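MHC class I antigen (Anolis carolinensis, PDB 7CPO) probably presents short peptides to T cells at the cell surface, holding them in a groove of two helices above a beta-sheet, in complex with beta2-microglobulin. Local coordinates at residues A[36-41]-A[69-74]; A[42-47]-A[65-70]; A[217-222]-A[247-252]. All blocks are in the same frame, centred on the assembly; numbering follows the deposited sequence.

Overall arrangement
As in other class I molecules, the chain divides into a peptide-binding platform and an immunoglobulin domain, and the contacts sample both. Contacts 1 and 2 are neighbours in the platform, their centres about 5 Å apart: each sets helix 62-87 against an adjacent strand of the same sheet, and they share Tyr69 and Ala70. Ser37 O and Leu46 N, 2.7 Å apart, probably form a hydrogen bond between the two strands. Both contacts border the bound peptide, whose backbone hydrogen-bonds to His73 NE2 and Asn66 OD1. Contact 3 joins the two sheets of the C1-set domain, its centre about 46 Å from that of contact 1 and about 48 Å from that of contact 2.

Contact 1: A[36-41]-A[69-74]; sequences VSYNAS and YAQGHE
Tyr38 in segment 36-41 reaches from the sheet to helix 69-74 and shows, in one residue, how the floor of a class I peptide groove is joined to its wall. Its ring meets the helix along much of its length: CD1 lies 3.6 Å from Ala70 CB near the base, and the hydroxyl reaches Gln71 CG at 3.5 Å. The phenol ends in a hydrogen bond, Tyr38 OH giving its proton to Glu74 OE1 at 3.0 Å. Ala70 and Glu74 stand one helical turn apart on the side facing the strand, so a single aromatic side chain spans the turn, apolar at one end and polar at the other.

With CG of Tyr38 anti to the backbone N (chi1 171°), the ring extends to the helix, while Glu74, likewise turned and extended beyond CG, reaches toward the strand. Strand and helix axes approach to 10.0 Å, a gap bridged by side chains. Further out, Tyr26 of strand 25-30 packs against both Tyr38 and Ala70, and Glu74 OE2 has a weak, long ion pair with Arg78. On the groove side, His73 ND1 hydrogen-bonds to Tyr26 OH and NE2 to the peptide backbone. At the phenol itself, the carboxylate stands 73° from the ring plane, with OE1 at the ring edge and the hydroxyl approaching it nearly along the C-O axis.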
loop_
_atom_site.group_PDB
_atom_site.type_symbol
_atom_site.label_atom_id
_atom_site.label_comp_id
_atom_site.label_asym_id
_atom_site.label_seq_id
_atom_site.Cartn_x
_atom_site.Cartn_y
_atom_site.Cartn_z
ATOM N N VAL A 36 -6.206 9.193 -7.160
ATOM C CA VAL A 36 -7.648 9.137 -7.361
ATOM C C VAL A 36 -8.180 7.981 -6.539
ATOM O O VAL A 36 -7.460 7.032 -6.227
ATOM C CB VAL A 36 -8.052 8.952 -8.850
ATOM C CG1 VAL A 36 -7.821 10.250 -9.645
ATOM C CG2 VAL A 36 -7.286 7.763 -9.468
ATOM N N SER A 37 -9.454 8.065 -6.170
ATOM C CA SER A 37 -10.080 6.864 -5.652
ATOM C C SER A 37 -11.558 6.930 -5.972
ATOM O O SER A 37 -12.122 8.003 -6.184
ATOM C CB SER A 37 -9.835 6.657 -4.146
ATOM O OG SER A 37 -10.851 7.214 -3.359
ATOM N N TYR A 38 -12.162 5.775 -6.083
ATOM C CA TYR A 38 -13.589 5.707 -6.305
ATOM C C TYR A 38 -14.178 5.329 -4.965
ATOM O O TYR A 38 -14.050 4.197 -4.499
ATOM C CB TYR A 38 -13.968 4.717 -7.387
ATOM C CG TYR A 38 -15.456 4.492 -7.464
ATOM C CD1 TYR A 38 -16.268 5.342 -8.194
ATOM C CD2 TYR A 38 -16.048 3.431 -6.799
ATOM C CE1 TYR A 38 -17.627 5.133 -8.269
ATOM C CE2 TYR A 38 -17.401 3.215 -6.867
ATOM C CZ TYR A 38 -18.192 4.068 -7.600
ATOM O OH TYR A 38 -19.547 3.837 -7.662
ATOM N N ASN A 39 -14.798 6.298 -4.338
ATOM C CA ASN A 39 -15.348 6.121 -3.012
ATOM C C ASN A 39 -16.695 5.421 -3.244
ATOM O O ASN A 39 -17.623 5.988 -3.835
ATOM C CB ASN A 39 -15.305 7.504 -2.341
ATOM C CG ASN A 39 -16.154 7.666 -1.101
ATOM O OD1 ASN A 39 -17.030 6.881 -0.840
ATOM N ND2 ASN A 39 -16.015 8.810 -0.447
ATOM N N ALA A 40 -16.740 4.115 -2.934
ATOM C CA ALA A 40 -17.938 3.321 -3.203
ATOM C C ALA A 40 -19.122 3.888 -2.450
ATOM O O ALA A 40 -20.284 3.704 -2.839
ATOM C CB ALA A 40 -17.728 1.879 -2.778
ATOM N N SER A 41 -18.852 4.590 -1.362
ATOM C CA SER A 41 -19.859 5.507 -0.882
ATOM C C SER A 41 -20.132 6.534 -1.969
ATOM O O SER A 41 -21.209 6.497 -2.554
ATOM C CB SER A 41 -19.461 6.128 0.471
ATOM O OG SER A 41 -20.380 7.162 0.791
ATOM N N TYR A 69 -17.279 4.625 -15.825
ATOM C CA TYR A 69 -16.530 3.378 -15.964
ATOM C C TYR A 69 -16.374 2.669 -14.626
ATOM O O TYR A 69 -16.566 1.448 -14.533
ATOM C CB TYR A 69 -15.146 3.652 -16.556
ATOM C CG TYR A 69 -15.106 4.012 -18.026
ATOM C CD1 TYR A 69 -16.218 3.851 -18.835
ATOM C CD2 TYR A 69 -13.935 4.509 -18.604
ATOM C CE1 TYR A 69 -16.171 4.180 -20.192
ATOM C CE2 TYR A 69 -13.874 4.830 -19.947
ATOM C CZ TYR A 69 -15.001 4.662 -20.738
ATOM O OH TYR A 69 -14.959 4.996 -22.069
ATOM N N ALA A 70 -15.969 3.412 -13.582
ATOM C CA ALA A 70 -15.762 2.787 -12.275
ATOM C C ALA A 70 -17.063 2.185 -11.751
ATOM O O ALA A 70 -17.078 1.055 -11.237
ATOM C CB ALA A 70 -15.180 3.803 -11.279
ATOM N N GLN A 71 -18.169 2.922 -11.903
ATOM C CA GLN A 71 -19.489 2.378 -11.604
ATOM C C GLN A 71 -19.751 1.112 -12.398
ATOM O O GLN A 71 -20.239 0.117 -11.849
ATOM C CB GLN A 71 -20.556 3.417 -11.914
ATOM C CG GLN A 71 -20.654 4.479 -10.873
ATOM C CD GLN A 71 -21.727 5.496 -11.178
ATOM O OE1 GLN A 71 -21.979 6.381 -10.371
ATOM N NE2 GLN A 71 -22.374 5.368 -12.334
ATOM N N GLY A 72 -19.458 1.136 -13.702
ATOM C CA GLY A 72 -19.603 -0.072 -14.501
ATOM C C GLY A 72 -18.804 -1.232 -13.937
ATOM O O GLY A 72 -19.297 -2.359 -13.850
ATOM N N HIS A 73 -17.562 -0.968 -13.525
ATOM C CA HIS A 73 -16.725 -2.035 -12.978
ATOM C C HIS A 73 -17.308 -2.588 -11.679
ATOM O O HIS A 73 -17.293 -3.805 -11.454
ATOM C CB HIS A 73 -15.302 -1.522 -12.744
ATOM C CG HIS A 73 -14.627 -1.017 -13.978
ATOM N ND1 HIS A 73 -13.547 -0.162 -13.933
ATOM C CD2 HIS A 73 -14.866 -1.254 -15.289
ATOM C CE1 HIS A 73 -13.154 0.112 -15.164
ATOM N NE2 HIS A 73 -13.938 -0.538 -16.006
ATOM N N GLU A 74 -17.824 -1.708 -10.810
ATOM C CA GLU A 74 -18.464 -2.161 -9.578
ATOM C C GLU A 74 -19.611 -3.127 -9.866
ATOM O O GLU A 74 -19.695 -4.204 -9.263
ATOM C CB GLU A 74 -18.955 -0.960 -8.763
ATOM C CG GLU A 74 -19.480 -1.355 -7.377
ATOM C CD GLU A 74 -20.062 -0.194 -6.594
ATOM O OE1 GLU A 74 -20.113 0.940 -7.126
ATOM O OE2 GLU A 74 -20.484 -0.418 -5.441
#

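Contact 2: A[42-47]-A[65-70]; sequences TRRYLP and RNTLYA
Strand 44-47 runs at 134° to helix 65-70; the axes come within 6.8 Å, and the nearest CA pair is Tyr45 and Thr67 at 4.8 Å. Here the edge strand of the platform is tied to the helical wall by a side chain bonding to backbone: Tyr45 N donates to Thr67 OG1 at 3.1 Å, with an angle of 154° at the hydrogen. The same OG1 is hydrogen-bonded to Trp63 O, one turn back in the helix, so the hydroxyl links the strand amide to the helix backbone. The branches of Thr67 are split, OG1 taking the place anti to the carbonyl carbon and CG2 turning toward the chain at Arg43 and Arg44. Arg44 starts away from the helix but bends at chi2 and chi3, laying one guanidinium face over Thr67: OG1 is over its centre and CG2 over the same face, 3.7 Å from Arg44 NH1. The charge is paired with Glu64.

Asn66 and Tyr45 meet flat on flat, the amide only 9° from the ring plane and Asn66 OD1 3.4 Å from Tyr45 CZ. Tyr45 OH hydrogen-bonds to Tyr9 OH and Tyr62 OH, Asn66 ND2 to Tyr62 O, and Asn66 OD1 to the peptide backbone. Tyr45 also packs on an apolar side chain of the peptide, so both belong to the groove surface. On the sheet, Tyr45 packs on Val36 of strand 33-39; helix 62-87 lies over both strands, meeting 33-39 through Tyr38 and 44-47 through Tyr45.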
loop_
_atom_site.group_PDB
_atom_site.type_symbol
_atom_site.label_atom_id
_atom_site.label_comp_id
_atom_site.label_asym_id
_atom_site.label_seq_id
_atom_site.Cartn_x
_atom_site.Cartn_y
_atom_site.Cartn_z
ATOM N N THR A 42 -19.127 7.339 -2.393
ATOM C CA THR A 42 -19.489 8.522 -3.233
ATOM C C THR A 42 -20.162 8.165 -4.531
ATOM O O THR A 42 -20.865 9.011 -5.097
ATOM C CB THR A 42 -18.373 9.448 -3.705
ATOM O OG1 THR A 42 -17.207 8.643 -4.010
ATOM C CG2 THR A 42 -18.157 10.505 -2.692
ATOM N N ARG A 43 -19.873 6.987 -5.082
ATOM C CA ARG A 43 -20.216 6.677 -6.477
ATOM C C ARG A 43 -19.574 7.663 -7.443
ATOM O O ARG A 43 -20.005 7.771 -8.580
ATOM C CB ARG A 43 -21.738 6.673 -6.694
ATOM C CG ARG A 43 -22.499 5.449 -6.196
ATOM C CD ARG A 43 -23.719 5.930 -5.385
ATOM N NE ARG A 43 -24.696 4.876 -5.094
ATOM C CZ ARG A 43 -25.948 4.839 -5.561
ATOM N NH1 ARG A 43 -26.432 5.822 -6.326
ATOM N NH2 ARG A 43 -26.738 3.826 -5.226
ATOM N N ARG A 44 -18.556 8.383 -6.955
ATOM C CA ARG A 44 -17.780 9.350 -7.722
ATOM C C ARG A 44 -16.332 8.916 -7.688
ATOM O O ARG A 44 -15.837 8.529 -6.634
ATOM C CB ARG A 44 -17.944 10.755 -7.183
ATOM C CG ARG A 44 -19.378 11.218 -7.084
ATOM C CD ARG A 44 -19.960 11.482 -8.454
ATOM N NE ARG A 44 -19.104 12.380 -9.224
ATOM C CZ ARG A 44 -19.263 12.645 -10.520
ATOM N NH1 ARG A 44 -20.264 12.092 -11.211
ATOM N NH2 ARG A 44 -18.408 13.456 -11.127
ATOM N N TYR A 45 -15.689 8.913 -8.846
ATOM C CA TYR A 45 -14.240 8.872 -8.916
ATOM C C TYR A 45 -13.713 10.250 -8.503
ATOM O O TYR A 45 -14.060 11.260 -9.123
ATOM C CB TYR A 45 -13.879 8.477 -10.341
ATOM C CG TYR A 45 -12.444 8.346 -10.791
ATOM C CD1 TYR A 45 -11.779 7.111 -10.748
ATOM C CD2 TYR A 45 -11.790 9.421 -11.400
ATOM C CE1 TYR A 45 -10.460 6.970 -11.254
ATOM C CE2 TYR A 45 -10.478 9.292 -11.916
ATOM C CZ TYR A 45 -9.821 8.069 -11.848
ATOM O OH TYR A 45 -8.522 7.981 -12.368
ATOM N N LEU A 46 -12.921 10.304 -7.435
ATOM C CA LEU A 46 -12.583 11.586 -6.831
ATOM C C LEU A 46 -11.083 11.877 -6.868
ATOM O O LEU A 46 -10.257 10.962 -6.832
ATOM C CB LEU A 46 -13.057 11.653 -5.373
ATOM C CG LEU A 46 -14.567 11.664 -5.179
ATOM C CD1 LEU A 46 -14.919 11.745 -3.701
ATOM C CD2 LEU A 46 -15.172 12.817 -5.971
ATOM N N PRO A 47 -10.707 13.153 -6.934
ATOM C CA PRO A 47 -9.293 13.504 -6.830
ATOM C C PRO A 47 -8.819 13.371 -5.395
ATOM O O PRO A 47 -9.550 13.673 -4.449
ATOM C CB PRO A 47 -9.251 14.965 -7.290
ATOM C CG PRO A 47 -10.595 15.473 -7.013
ATOM C CD PRO A 47 -11.539 14.317 -7.274
ATOM N N ARG A 65 -16.356 10.523 -17.013
ATOM C CA ARG A 65 -16.001 9.287 -17.715
ATOM C C ARG A 65 -15.462 8.237 -16.746
ATOM O O ARG A 65 -15.948 7.100 -16.718
ATOM C CB ARG A 65 -14.989 9.573 -18.828
ATOM C CG ARG A 65 -14.820 8.427 -19.837
ATOM C CD ARG A 65 -14.192 8.942 -21.130
ATOM N NE ARG A 65 -12.974 9.620 -20.774
ATOM C CZ ARG A 65 -12.706 10.888 -21.032
ATOM N NH1 ARG A 65 -13.551 11.617 -21.727
ATOM N NH2 ARG A 65 -11.566 11.409 -20.605
ATOM N N ASN A 66 -14.492 8.616 -15.903
ATOM C CA ASN A 66 -13.945 7.672 -14.930
ATOM C C ASN A 66 -15.005 7.202 -13.941
ATOM O O ASN A 66 -15.024 6.027 -13.548
ATOM C CB ASN A 66 -12.781 8.311 -14.182
ATOM C CG ASN A 66 -11.482 8.301 -14.973
ATOM O OD1 ASN A 66 -10.760 7.301 -14.985
ATOM N ND2 ASN A 66 -11.156 9.428 -15.607
ATOM N N THR A 67 -15.889 8.104 -13.516
ATOM C CA THR A 67 -16.992 7.724 -12.632
ATOM C C THR A 67 -17.911 6.683 -13.289
ATOM O O THR A 67 -18.241 5.658 -12.680
ATOM C CB THR A 67 -17.780 8.981 -12.248
ATOM O OG1 THR A 67 -16.942 9.860 -11.492
ATOM C CG2 THR A 67 -19.013 8.646 -11.432
ATOM N N LEU A 68 -18.345 6.934 -14.532
ATOM C CA LEU A 68 -19.226 5.984 -15.220
ATOM C C LEU A 68 -18.545 4.625 -15.393
ATOM O O LEU A 68 -19.143 3.581 -15.116
ATOM C CB LEU A 68 -19.675 6.551 -16.577
ATOM C CG LEU A 68 -20.589 7.794 -16.561
ATOM C CD1 LEU A 68 -20.516 8.600 -17.861
ATOM C CD2 LEU A 68 -22.049 7.427 -16.257
ATOM N N TYR A 69 -17.279 4.625 -15.825
ATOM C CA TYR A 69 -16.530 3.378 -15.964
ATOM C C TYR A 69 -16.374 2.669 -14.626
ATOM O O TYR A 69 -16.566 1.448 -14.533
ATOM C CB TYR A 69 -15.146 3.652 -16.556
ATOM C CG TYR A 69 -15.106 4.012 -18.026
ATOM C CD1 TYR A 69 -16.218 3.851 -18.835
ATOM C CD2 TYR A 69 -13.935 4.509 -18.604
ATOM C CE1 TYR A 69 -16.171 4.180 -20.192
ATOM C CE2 TYR A 69 -13.874 4.830 -19.947
ATOM C CZ TYR A 69 -15.001 4.662 -20.738
ATOM O OH TYR A 69 -14.959 4.996 -22.069
ATOM N N ALA A 70 -15.969 3.412 -13.582
ATOM C CA ALA A 70 -15.762 2.787 -12.275
ATOM C C ALA A 70 -17.063 2.185 -11.751
ATOM O O ALA A 70 -17.078 1.055 -11.237
ATOM C CB ALA A 70 -15.180 3.803 -11.279
#

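Contact 3: A[217-222]-A[247-252]; sequences IDWTRD and RSVKVD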
loop_
_atom_site.group_PDB
_atom_site.type_symbol
_atom_site.label_atom_id
_atom_site.label_comp_id
_atom_site.label_asym_id
_atom_site.label_seq_id
_atom_site.Cartn_x
_atom_site.Cartn_y
_atom_site.Cartn_z
ATOM N N ILE A 217 19.190 0.691 4.971
ATOM C CA ILE A 217 19.517 0.856 6.375
ATOM C C ILE A 217 20.183 -0.419 6.850
ATOM O O ILE A 217 19.616 -1.511 6.709
ATOM C CB ILE A 217 18.269 1.141 7.220
ATOM C CG1 ILE A 217 17.448 2.268 6.585
ATOM C CG2 ILE A 217 18.666 1.419 8.682
ATOM C CD1 ILE A 217 16.110 2.453 7.241
ATOM N N ASP A 218 21.371 -0.282 7.424
ATOM C CA ASP A 218 22.075 -1.417 7.998
ATOM C C ASP A 218 22.808 -0.972 9.254
ATOM O O ASP A 218 23.380 0.121 9.305
ATOM C CB ASP A 218 23.079 -2.040 7.006
ATOM C CG ASP A 218 22.424 -3.014 6.029
ATOM O OD1 ASP A 218 22.288 -2.678 4.826
ATOM O OD2 ASP A 218 22.042 -4.125 6.468
ATOM N N TRP A 219 22.772 -1.821 10.268
ATOM C CA TRP A 219 23.698 -1.690 11.380
ATOM C C TRP A 219 25.085 -2.186 10.966
ATOM O O TRP A 219 25.232 -3.257 10.365
ATOM C CB TRP A 219 23.181 -2.468 12.583
ATOM C CG TRP A 219 22.241 -1.675 13.394
ATOM C CD1 TRP A 219 20.879 -1.791 13.431
ATOM C CD2 TRP A 219 22.584 -0.624 14.296
ATOM N NE1 TRP A 219 20.358 -0.878 14.304
ATOM C CE2 TRP A 219 21.380 -0.144 14.849
ATOM C CE3 TRP A 219 23.795 -0.043 14.697
ATOM C CZ2 TRP A 219 21.349 0.894 15.782
ATOM C CZ3 TRP A 219 23.767 0.985 15.620
ATOM C CH2 TRP A 219 22.552 1.442 16.157
ATOM N N THR A 220 26.103 -1.395 11.269
ATOM C CA THR A 220 27.468 -1.808 11.021
ATOM C C THR A 220 28.182 -2.114 12.335
ATOM O O THR A 220 27.767 -1.696 13.418
ATOM C CB THR A 220 28.218 -0.749 10.210
ATOM O OG1 THR A 220 28.072 0.532 10.827
ATOM C CG2 THR A 220 27.653 -0.681 8.824
ATOM N N ARG A 221 29.241 -2.905 12.219
ATOM C CA ARG A 221 30.090 -3.292 13.342
ATOM C C ARG A 221 31.519 -3.129 12.863
ATOM O O ARG A 221 31.917 -3.791 11.901
ATOM C CB ARG A 221 29.814 -4.738 13.768
ATOM C CG ARG A 221 30.610 -5.263 14.958
ATOM C CD ARG A 221 30.122 -6.668 15.250
ATOM N NE ARG A 221 30.746 -7.280 16.413
ATOM C CZ ARG A 221 31.722 -8.181 16.358
ATOM N NH1 ARG A 221 32.213 -8.580 15.191
ATOM N NH2 ARG A 221 32.204 -8.683 17.480
ATOM N N ASP A 222 32.271 -2.225 13.497
ATOM C CA ASP A 222 33.587 -1.824 12.983
ATOM C C ASP A 222 33.513 -1.517 11.490
ATOM O O ASP A 222 34.405 -1.870 10.714
ATOM C CB ASP A 222 34.667 -2.884 13.240
ATOM C CG ASP A 222 34.824 -3.236 14.707
ATOM O OD1 ASP A 222 34.379 -2.450 15.575
ATOM O OD2 ASP A 222 35.423 -4.297 14.988
ATOM N N ARG A 247 15.365 -0.277 12.697
ATOM C CA ARG A 247 16.264 -1.418 12.662
ATOM C C ARG A 247 17.023 -1.491 13.978
ATOM O O ARG A 247 17.551 -0.477 14.448
ATOM C CB ARG A 247 17.246 -1.308 11.505
ATOM C CG ARG A 247 17.845 -2.625 11.100
ATOM C CD ARG A 247 18.735 -2.394 9.907
ATOM N NE ARG A 247 19.319 -3.634 9.396
ATOM C CZ ARG A 247 18.710 -4.475 8.564
ATOM N NH1 ARG A 247 17.480 -4.214 8.138
ATOM N NH2 ARG A 247 19.343 -5.566 8.141
ATOM N N SER A 248 17.098 -2.695 14.544
ATOM C CA SER A 248 17.655 -2.930 15.867
ATOM C C SER A 248 18.766 -3.970 15.816
ATOM O O SER A 248 18.851 -4.789 14.897
ATOM C CB SER A 248 16.580 -3.399 16.846
ATOM O OG SER A 248 16.116 -4.681 16.469
ATOM N N VAL A 249 19.624 -3.913 16.831
ATOM C CA VAL A 249 20.687 -4.889 17.040
ATOM C C VAL A 249 20.872 -5.066 18.544
ATOM O O VAL A 249 20.734 -4.113 19.318
ATOM C CB VAL A 249 21.997 -4.458 16.338
ATOM C CG1 VAL A 249 22.451 -3.089 16.833
ATOM C CG2 VAL A 249 23.093 -5.512 16.531
ATOM N N LYS A 250 21.132 -6.296 18.969
ATOM C CA LYS A 250 21.475 -6.548 20.360
ATOM C C LYS A 250 22.990 -6.470 20.488
ATOM O O LYS A 250 23.715 -7.220 19.820
ATOM C CB LYS A 250 20.944 -7.892 20.857
ATOM C CG LYS A 250 21.001 -7.958 22.389
ATOM C CD LYS A 250 20.439 -9.237 23.005
ATOM C CE LYS A 250 19.012 -9.001 23.550
ATOM N NZ LYS A 250 18.953 -8.025 24.697
ATOM N N VAL A 251 23.468 -5.531 21.300
ATOM C CA VAL A 251 24.894 -5.300 21.441
ATOM C C VAL A 251 25.295 -5.572 22.873
ATOM O O VAL A 251 24.470 -5.704 23.779
ATOM C CB VAL A 251 25.331 -3.884 21.035
ATOM C CG1 VAL A 251 24.803 -3.539 19.653
ATOM C CG2 VAL A 251 24.895 -2.876 22.093
ATOM N N ASP A 252 26.546 -5.562 23.057
ATOM C CA ASP A 252 27.257 -6.273 24.080
ATOM C C ASP A 252 27.566 -5.355 25.251
ATOM O O ASP A 252 27.455 -4.123 25.142
ATOM C CB ASP A 252 28.535 -6.842 23.451
ATOM C CG ASP A 252 28.306 -7.290 21.994
ATOM O OD1 ASP A 252 27.659 -8.347 21.763
ATOM O OD2 ASP A 252 28.733 -6.552 21.076
HETATM O O HOH W 1 22.105 -4.651 9.531
#
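Trp219 lays one face of its indole over Val249, whose CG1 sits above the five-membered ring in a CH-pi contact, 3.6 Å from its centroid and 12° off the normal. The ring edge is used as well: NE1 donates to Arg247 O at 2.8 Å, nearly straight at 166°. The oxygen lies close to the indole plane, whereas the donor stands well above the plane of the carbonyl. The CH-pi contact and the hydrogen bond together restrict the rotation of the indole.

Arg247, its CG anti to the amide nitrogen (chi1 -159°) and its chain extended as far as NE, crosses to the other strand. There Ile217 O sits over one face of the guanidinium, offset toward the rim, with Arg247 CD 3.4 Å away. Arg247 NH2 forms a salt bridge with Asp218 OD2 at 3.5 Å, by charge alone, since the oxygen lies well out of the guanidinium plane. One water completes the link, accepting from Arg247 NE and Trp219 N and donating to Asp218 OD2.

These residues join the two sheets of an immunoglobulin sandwich. Trp219 also packs on Cys205 and Cys261, the disulfide-bonded pair, in the usual place of the core tryptophan. Strand 216-221 lies between 224-225 and 259-264, and strand 243-251 between 201-210 and 230-237.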